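Local coordinates for aromatic-amino-acid:2-oxoglutarate transaminase (Candida albicans, PDB 6HND), which probably transfers amino groups from aromatic amino acids and 2-aminoadipate to 2-oxo acids, using pyridoxal 5'-phosphate as cofactor, at residues I247-N252 against E279-G284; G436-F441 against F488-Y493. One frame throughout, in Å; residues are numbered along the deposited sequence.

Contact 1. Residues I247-N252 against E279-G284; sequences IATGQN and EDDPYG. With PLP (pyridoxal-5'-phosphate), chain E.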
loop_
_atom_site.group_PDB
_atom_site.type_symbol
_atom_site.label_atom_id
_atom_site.label_comp_id
_atom_site.label_asym_id
_atom_site.label_seq_id
_atom_site.Cartn_x
_atom_site.Cartn_y
_atom_site.Cartn_z
ATOM N N ILE B 247 -4.640 15.715 16.237
ATOM C CA ILE B 247 -5.978 15.276 15.784
ATOM C C ILE B 247 -6.949 16.347 16.301
ATOM O O ILE B 247 -7.577 16.144 17.387
ATOM C CB ILE B 247 -6.240 13.845 16.310
ATOM C CG1 ILE B 247 -5.051 12.923 16.034
ATOM C CG2 ILE B 247 -7.536 13.282 15.730
ATOM C CD1 ILE B 247 -4.922 11.756 16.979
ATOM N N ALA B 248 -7.015 17.488 15.605
ATOM C CA ALA B 248 -7.469 18.777 16.185
ATOM C C ALA B 248 -8.973 18.706 16.413
ATOM O O ALA B 248 -9.444 19.238 17.448
ATOM C CB ALA B 248 -7.079 19.971 15.328
ATOM N N THR B 249 -9.687 18.064 15.491
ATOM C CA THR B 249 -11.154 17.859 15.561
ATOM C C THR B 249 -11.436 16.399 15.961
ATOM O O THR B 249 -10.875 15.484 15.311
ATOM C CB THR B 249 -11.787 18.236 14.216
ATOM O OG1 THR B 249 -11.303 19.537 13.857
ATOM C CG2 THR B 249 -13.303 18.166 14.252
ATOM N N GLY B 250 -12.315 16.171 16.948
ATOM C CA GLY B 250 -12.660 14.810 17.424
ATOM C C GLY B 250 -11.403 14.036 17.802
ATOM O O GLY B 250 -11.228 12.926 17.322
ATOM N N GLN B 251 -10.535 14.664 18.599
ATOM C CA GLN B 251 -9.235 14.122 19.052
ATOM C C GLN B 251 -9.427 12.646 19.410
ATOM O O GLN B 251 -10.365 12.341 20.120
ATOM C CB GLN B 251 -8.703 14.959 20.224
ATOM C CG GLN B 251 -7.182 14.924 20.423
ATOM C CD GLN B 251 -6.709 13.730 21.203
ATOM O OE1 GLN B 251 -7.471 13.173 21.981
ATOM N NE2 GLN B 251 -5.451 13.334 21.002
ATOM N N ASN B 252 -8.573 11.765 18.901
ATOM C CA ASN B 252 -8.538 10.342 19.312
ATOM C C ASN B 252 -7.450 10.163 20.366
ATOM O O ASN B 252 -6.282 10.279 20.040
ATOM C CB ASN B 252 -8.339 9.443 18.110
ATOM C CG ASN B 252 -8.332 7.987 18.490
ATOM O OD1 ASN B 252 -8.482 7.690 19.672
ATOM N ND2 ASN B 252 -8.158 7.099 17.516
ATOM N N GLU B 279 -1.767 17.523 10.545
ATOM C CA GLU B 279 -3.198 17.569 10.906
ATOM C C GLU B 279 -3.823 16.258 10.440
ATOM O O GLU B 279 -3.787 15.961 9.211
ATOM C CB GLU B 279 -3.898 18.774 10.257
ATOM C CG GLU B 279 -5.387 18.863 10.587
ATOM C CD GLU B 279 -6.111 20.043 9.914
ATOM O OE1 GLU B 279 -6.190 20.069 8.658
ATOM O OE2 GLU B 279 -6.633 20.918 10.639
ATOM N N ASP B 280 -4.349 15.488 11.375
ATOM C CA ASP B 280 -5.063 14.229 11.065
ATOM C C ASP B 280 -6.543 14.536 11.290
ATOM O O ASP B 280 -6.836 15.045 12.353
ATOM C CB ASP B 280 -4.468 13.093 11.906
ATOM C CG ASP B 280 -4.990 11.687 11.639
ATOM O OD1 ASP B 280 -5.798 11.498 10.693
ATOM O OD2 ASP B 280 -4.558 10.783 12.381
ATOM N N ASP B 281 -7.404 14.293 10.301
ATOM C CA ASP B 281 -8.854 14.578 10.386
ATOM C C ASP B 281 -9.653 13.468 9.703
ATOM O O ASP B 281 -10.276 13.682 8.676
ATOM C CB ASP B 281 -9.186 15.950 9.778
ATOM C CG ASP B 281 -10.565 16.422 10.206
ATOM O OD1 ASP B 281 -10.863 16.260 11.420
ATOM O OD2 ASP B 281 -11.344 16.900 9.326
ATOM N N PRO B 282 -9.712 12.251 10.287
ATOM C CA PRO B 282 -10.542 11.181 9.742
ATOM C C PRO B 282 -12.072 11.320 9.885
ATOM O O PRO B 282 -12.758 10.721 9.088
ATOM C CB PRO B 282 -10.022 9.950 10.485
ATOM C CG PRO B 282 -9.513 10.509 11.796
ATOM C CD PRO B 282 -8.931 11.856 11.462
ATOM N N TYR B 283 -12.593 12.126 10.806
ATOM C CA TYR B 283 -14.071 12.242 11.018
ATOM C C TYR B 283 -14.488 13.648 11.480
ATOM O O TYR B 283 -15.580 13.758 12.072
ATOM C CB TYR B 283 -14.552 11.192 12.032
ATOM C CG TYR B 283 -13.503 10.880 13.061
ATOM C CD1 TYR B 283 -12.879 11.916 13.721
ATOM C CD2 TYR B 283 -13.075 9.583 13.300
ATOM C CE1 TYR B 283 -11.859 11.673 14.613
ATOM C CE2 TYR B 283 -12.032 9.325 14.172
ATOM C CZ TYR B 283 -11.417 10.384 14.819
ATOM O OH TYR B 283 -10.406 10.213 15.719
ATOM N N GLY B 284 -13.700 14.680 11.160
ATOM C CA GLY B 284 -14.008 16.085 11.475
ATOM C C GLY B 284 -15.215 16.563 10.694
ATOM O O GLY B 284 -15.734 17.645 11.011
HETATM N N1 PLP E . -5.974 8.574 12.876
HETATM C C2 PLP E . -7.015 8.596 13.698
HETATM C C2A PLP E . -7.084 9.721 14.674
HETATM C C3 PLP E . -8.032 7.604 13.615
HETATM O O3 PLP E . -9.094 7.661 14.474
HETATM C C4 PLP E . -7.918 6.567 12.652
HETATM C C4A PLP E . -9.023 5.592 12.500
HETATM C C5 PLP E . -6.803 6.589 11.788
HETATM C C6 PLP E . -5.874 7.588 11.958
HETATM C C5A PLP E . -6.511 5.500 10.789
HETATM O O4P PLP E . -7.325 5.522 9.587
HETATM P P PLP E . -7.021 4.468 8.392
HETATM O O1P PLP E . -5.510 4.279 8.338
HETATM O O2P PLP E . -7.659 5.183 7.203
HETATM O O3P PLP E . -7.723 3.199 8.753
HETATM O O HOH W 1 -8.519 19.520 12.024
HETATM O O HOH W 2 -8.603 16.961 12.875
#
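Y283 and N252 meet at the rim of the cofactor. The phenol oxygen OH of Y283 lies 3.3 Å from N252 CB, and the two side chains cross at about a right angle. Both reach O3 of pyridoxal phosphate. N252 donates from ND2 to PLP O3 (3.2 Å, N-H...O angle 145°). Y283 OH is hydrogen-bonded to PLP O3 at 3.1 Å, with either oxygen able to donate. The amide of N252 gets there because its CG is anti to the backbone N (chi1 -179°). The carbonyl O of G250 also comes close to the tyrosine, 3.1 Å from Y283 CE1, while T249 O sits at the ring edge. At the pyridine nitrogen, D280 OD2 is 2.7 Å from PLP N1. I247 lies alongside D280, and its CG2 packs on the cofactor methyl carbon C2A. P282 CG touches the pyridine carbons C2 and C3 and also packs on one face of the Y283 ring.

This is the cofactor pocket of a class I aminotransferase, of fold type I among the PLP-dependent enzymes. Segment 247-252 is the loop after strand 243-246. Residues 279-284 run off the end of the neighbouring parallel strand 276-280. In this family an aspartate beside the pyridine nitrogen probably keeps it protonated.

The second shell sets these groups. Y245 OH is hydrogen-bonded to D280 OD2, and R490 NH1 probably hydrogen-bonds N252 OD1. Away from the cofactor the two segments are joined by water. One water accepts from T249 N and donates to D280 O (2.7 Å) and to D281 OD1. T249 CG2 also rests on G284 CA at 3.5 Å. The other carboxylate oxygen of D281, OD2, forms a salt bridge with R335.

Contact 2. Residues G436-F441 against F488-Y493; sequences GMFVTF and FFRLCY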
loop_
_atom_site.group_PDB
_atom_site.type_symbol
_atom_site.label_atom_id
_atom_site.label_comp_id
_atom_site.label_asym_id
_atom_site.label_seq_id
_atom_site.Cartn_x
_atom_site.Cartn_y
_atom_site.Cartn_z
ATOM N N GLY B 436 -17.125 13.291 15.544
ATOM C CA GLY B 436 -16.533 11.950 15.351
ATOM C C GLY B 436 -17.301 10.838 16.050
ATOM O O GLY B 436 -18.555 10.886 16.047
ATOM N N MET B 437 -16.570 9.857 16.591
ATOM C CA MET B 437 -17.128 8.552 17.022
ATOM C C MET B 437 -16.673 8.176 18.444
ATOM O O MET B 437 -17.029 7.042 18.886
ATOM C CB MET B 437 -16.748 7.446 16.027
ATOM C CG MET B 437 -15.242 7.270 15.796
ATOM S SD MET B 437 -14.793 5.821 14.776
ATOM C CE MET B 437 -15.781 6.114 13.312
ATOM N N PHE B 438 -15.945 9.048 19.156
ATOM C CA PHE B 438 -15.328 8.704 20.470
ATOM C C PHE B 438 -15.888 9.581 21.606
ATOM O O PHE B 438 -16.154 10.777 21.415
ATOM C CB PHE B 438 -13.797 8.777 20.404
ATOM C CG PHE B 438 -13.170 7.816 19.418
ATOM C CD1 PHE B 438 -13.470 6.465 19.450
ATOM C CD2 PHE B 438 -12.254 8.265 18.479
ATOM C CE1 PHE B 438 -12.908 5.596 18.536
ATOM C CE2 PHE B 438 -11.703 7.399 17.556
ATOM C CZ PHE B 438 -12.041 6.069 17.576
ATOM N N VAL B 439 -16.070 8.956 22.775
ATOM C CA VAL B 439 -16.455 9.604 24.063
ATOM C C VAL B 439 -15.377 9.331 25.108
ATOM O O VAL B 439 -15.071 8.137 25.340
ATOM C CB VAL B 439 -17.803 9.093 24.568
ATOM C CG1 VAL B 439 -18.152 9.744 25.891
ATOM C CG2 VAL B 439 -18.912 9.334 23.565
ATOM N N THR B 440 -14.847 10.377 25.740
ATOM C CA THR B 440 -14.080 10.248 27.003
ATOM C C THR B 440 -15.055 9.983 28.163
ATOM O O THR B 440 -15.960 10.833 28.459
ATOM C CB THR B 440 -13.188 11.456 27.314
ATOM O OG1 THR B 440 -12.225 11.578 26.276
ATOM C CG2 THR B 440 -12.449 11.305 28.625
ATOM N N PHE B 441 -14.849 8.843 28.815
ATOM C CA PHE B 441 -15.640 8.367 29.975
ATOM C C PHE B 441 -14.706 8.388 31.176
ATOM O O PHE B 441 -13.837 7.496 31.278
ATOM C CB PHE B 441 -16.198 6.975 29.687
ATOM C CG PHE B 441 -17.117 6.415 30.735
ATOM C CD1 PHE B 441 -18.413 6.875 30.855
ATOM C CD2 PHE B 441 -16.713 5.365 31.545
ATOM C CE1 PHE B 441 -19.278 6.325 31.792
ATOM C CE2 PHE B 441 -17.567 4.833 32.499
ATOM C CZ PHE B 441 -18.857 5.292 32.596
ATOM N N PHE B 488 -9.618 7.259 32.591
ATOM C CA PHE B 488 -10.774 7.299 31.664
ATOM C C PHE B 488 -10.742 6.087 30.749
ATOM O O PHE B 488 -9.667 5.555 30.509
ATOM C CB PHE B 488 -10.835 8.599 30.854
ATOM C CG PHE B 488 -9.748 8.806 29.833
ATOM C CD1 PHE B 488 -8.560 9.433 30.177
ATOM C CD2 PHE B 488 -9.936 8.440 28.512
ATOM C CE1 PHE B 488 -7.587 9.684 29.215
ATOM C CE2 PHE B 488 -8.948 8.647 27.561
ATOM C CZ PHE B 488 -7.771 9.258 27.915
ATOM N N PHE B 489 -11.909 5.729 30.237
ATOM C CA PHE B 489 -12.064 4.797 29.101
ATOM C C PHE B 489 -12.540 5.591 27.888
ATOM O O PHE B 489 -13.333 6.520 28.053
ATOM C CB PHE B 489 -13.049 3.690 29.449
ATOM C CG PHE B 489 -12.644 2.863 30.632
ATOM C CD1 PHE B 489 -11.605 1.946 30.530
ATOM C CD2 PHE B 489 -13.334 2.967 31.832
ATOM C CE1 PHE B 489 -11.229 1.183 31.626
ATOM C CE2 PHE B 489 -12.936 2.222 32.938
ATOM C CZ PHE B 489 -11.890 1.332 32.831
ATOM N N ARG B 490 -12.028 5.236 26.706
ATOM C CA ARG B 490 -12.544 5.746 25.418
ATOM C C ARG B 490 -13.683 4.828 25.020
ATOM O O ARG B 490 -13.464 3.590 25.005
ATOM C CB ARG B 490 -11.483 5.740 24.312
ATOM C CG ARG B 490 -11.954 6.385 23.010
ATOM C CD ARG B 490 -11.004 6.096 21.865
ATOM N NE ARG B 490 -11.181 4.739 21.393
ATOM C CZ ARG B 490 -10.498 4.179 20.420
ATOM N NH1 ARG B 490 -9.569 4.865 19.781
ATOM N NH2 ARG B 490 -10.738 2.925 20.088
ATOM N N LEU B 491 -14.802 5.423 24.629
ATOM C CA LEU B 491 -16.005 4.689 24.163
ATOM C C LEU B 491 -16.204 5.016 22.698
ATOM O O LEU B 491 -16.021 6.192 22.353
ATOM C CB LEU B 491 -17.222 5.131 24.973
ATOM C CG LEU B 491 -17.024 5.176 26.490
ATOM C CD1 LEU B 491 -18.275 5.730 27.144
ATOM C CD2 LEU B 491 -16.703 3.794 27.030
ATOM N N CYS B 492 -16.517 4.006 21.887
ATOM C CA CYS B 492 -16.876 4.177 20.470
ATOM C C CYS B 492 -18.273 3.604 20.197
ATOM O O CYS B 492 -18.475 2.403 20.462
ATOM C CB CYS B 492 -15.842 3.534 19.558
ATOM S SG CYS B 492 -16.298 3.731 17.818
ATOM N N TYR B 493 -19.165 4.444 19.662
ATOM C CA TYR B 493 -20.593 4.142 19.346
ATOM C C TYR B 493 -20.761 3.947 17.831
ATOM O O TYR B 493 -21.876 4.064 17.305
ATOM C CB TYR B 493 -21.505 5.252 19.887
ATOM C CG TYR B 493 -21.010 6.641 19.594
ATOM C CD1 TYR B 493 -21.250 7.227 18.358
ATOM C CD2 TYR B 493 -20.238 7.339 20.503
ATOM C CE1 TYR B 493 -20.776 8.489 18.049
ATOM C CE2 TYR B 493 -19.790 8.625 20.228
ATOM C CZ TYR B 493 -20.053 9.192 18.995
ATOM O OH TYR B 493 -19.579 10.421 18.686
#
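V439 and L491 face each other as an antiparallel hydrogen-bonded pair. They belong to the central strands, 438-443 and 488-492, of the four-stranded antiparallel sheet in the C-terminal part of the chain. V439 N donates to L491 O at 2.8 Å, and L491 N returns the bond to V439 O. F441 and F489 repeat this pattern two pairs further along. T440-R490 between them, and F438-C492 on the far side of V439-L491, are non-hydrogen-bonded pairs.

The tight part lies on the face of F438 and R490. The R490 guanidinium lies flat on the F438 ring, planes 9° apart and centres 4.0 Å apart. It is an off-centre cation-pi contact, with CE1 of F438 under the middle of the guanidinium. R490 CD covers the same ring face, and M437 CG packs over the centre of the opposite face. The R490 chain bends at chi3 (76°), which turns its flat end onto the ring. Its NH2 is hydrogen-bonded to S42 O of the second subunit.

The face of V439, F441, F489 and L491 is also buried, but F441 and F489 meet more loosely. They approach edge to edge, CD2 to CD2, at 4.2 Å. Helices 451-465 and 499-518 pack against this face. L491 CD1 sits closer, 3.5 Å from F441 CB.

Past F438-C492, at the G436 end, the bonds weaken. Y493 N reaches M437 O in a long, weak bond of 3.5 Å. The Y493 ring lies over that same carbonyl oxygen, and its OH makes a weak hydrogen bond to G436 O at 2.9 Å.

Contact 1 comes first along the chain and closes before contact 2 opens. Their centres are about 14 Å apart. Contact 1 sits at the ends of parallel strands 243-246 and 276-280 in the seven-stranded mixed sheet. Contact 2 joins the two central strands of the separate four-stranded antiparallel sheet. The two meet directly. N252 OD1 and R490 NH1 are 3.0 Å apart, a probable hydrogen bond, and F438 CE2 packs on N252 CG and Y283 OH. The cofactor pocket is therefore bounded by both sheets. The second subunit also contributes, packing on F438 and R490 through G44 and binding the cofactor through Y130.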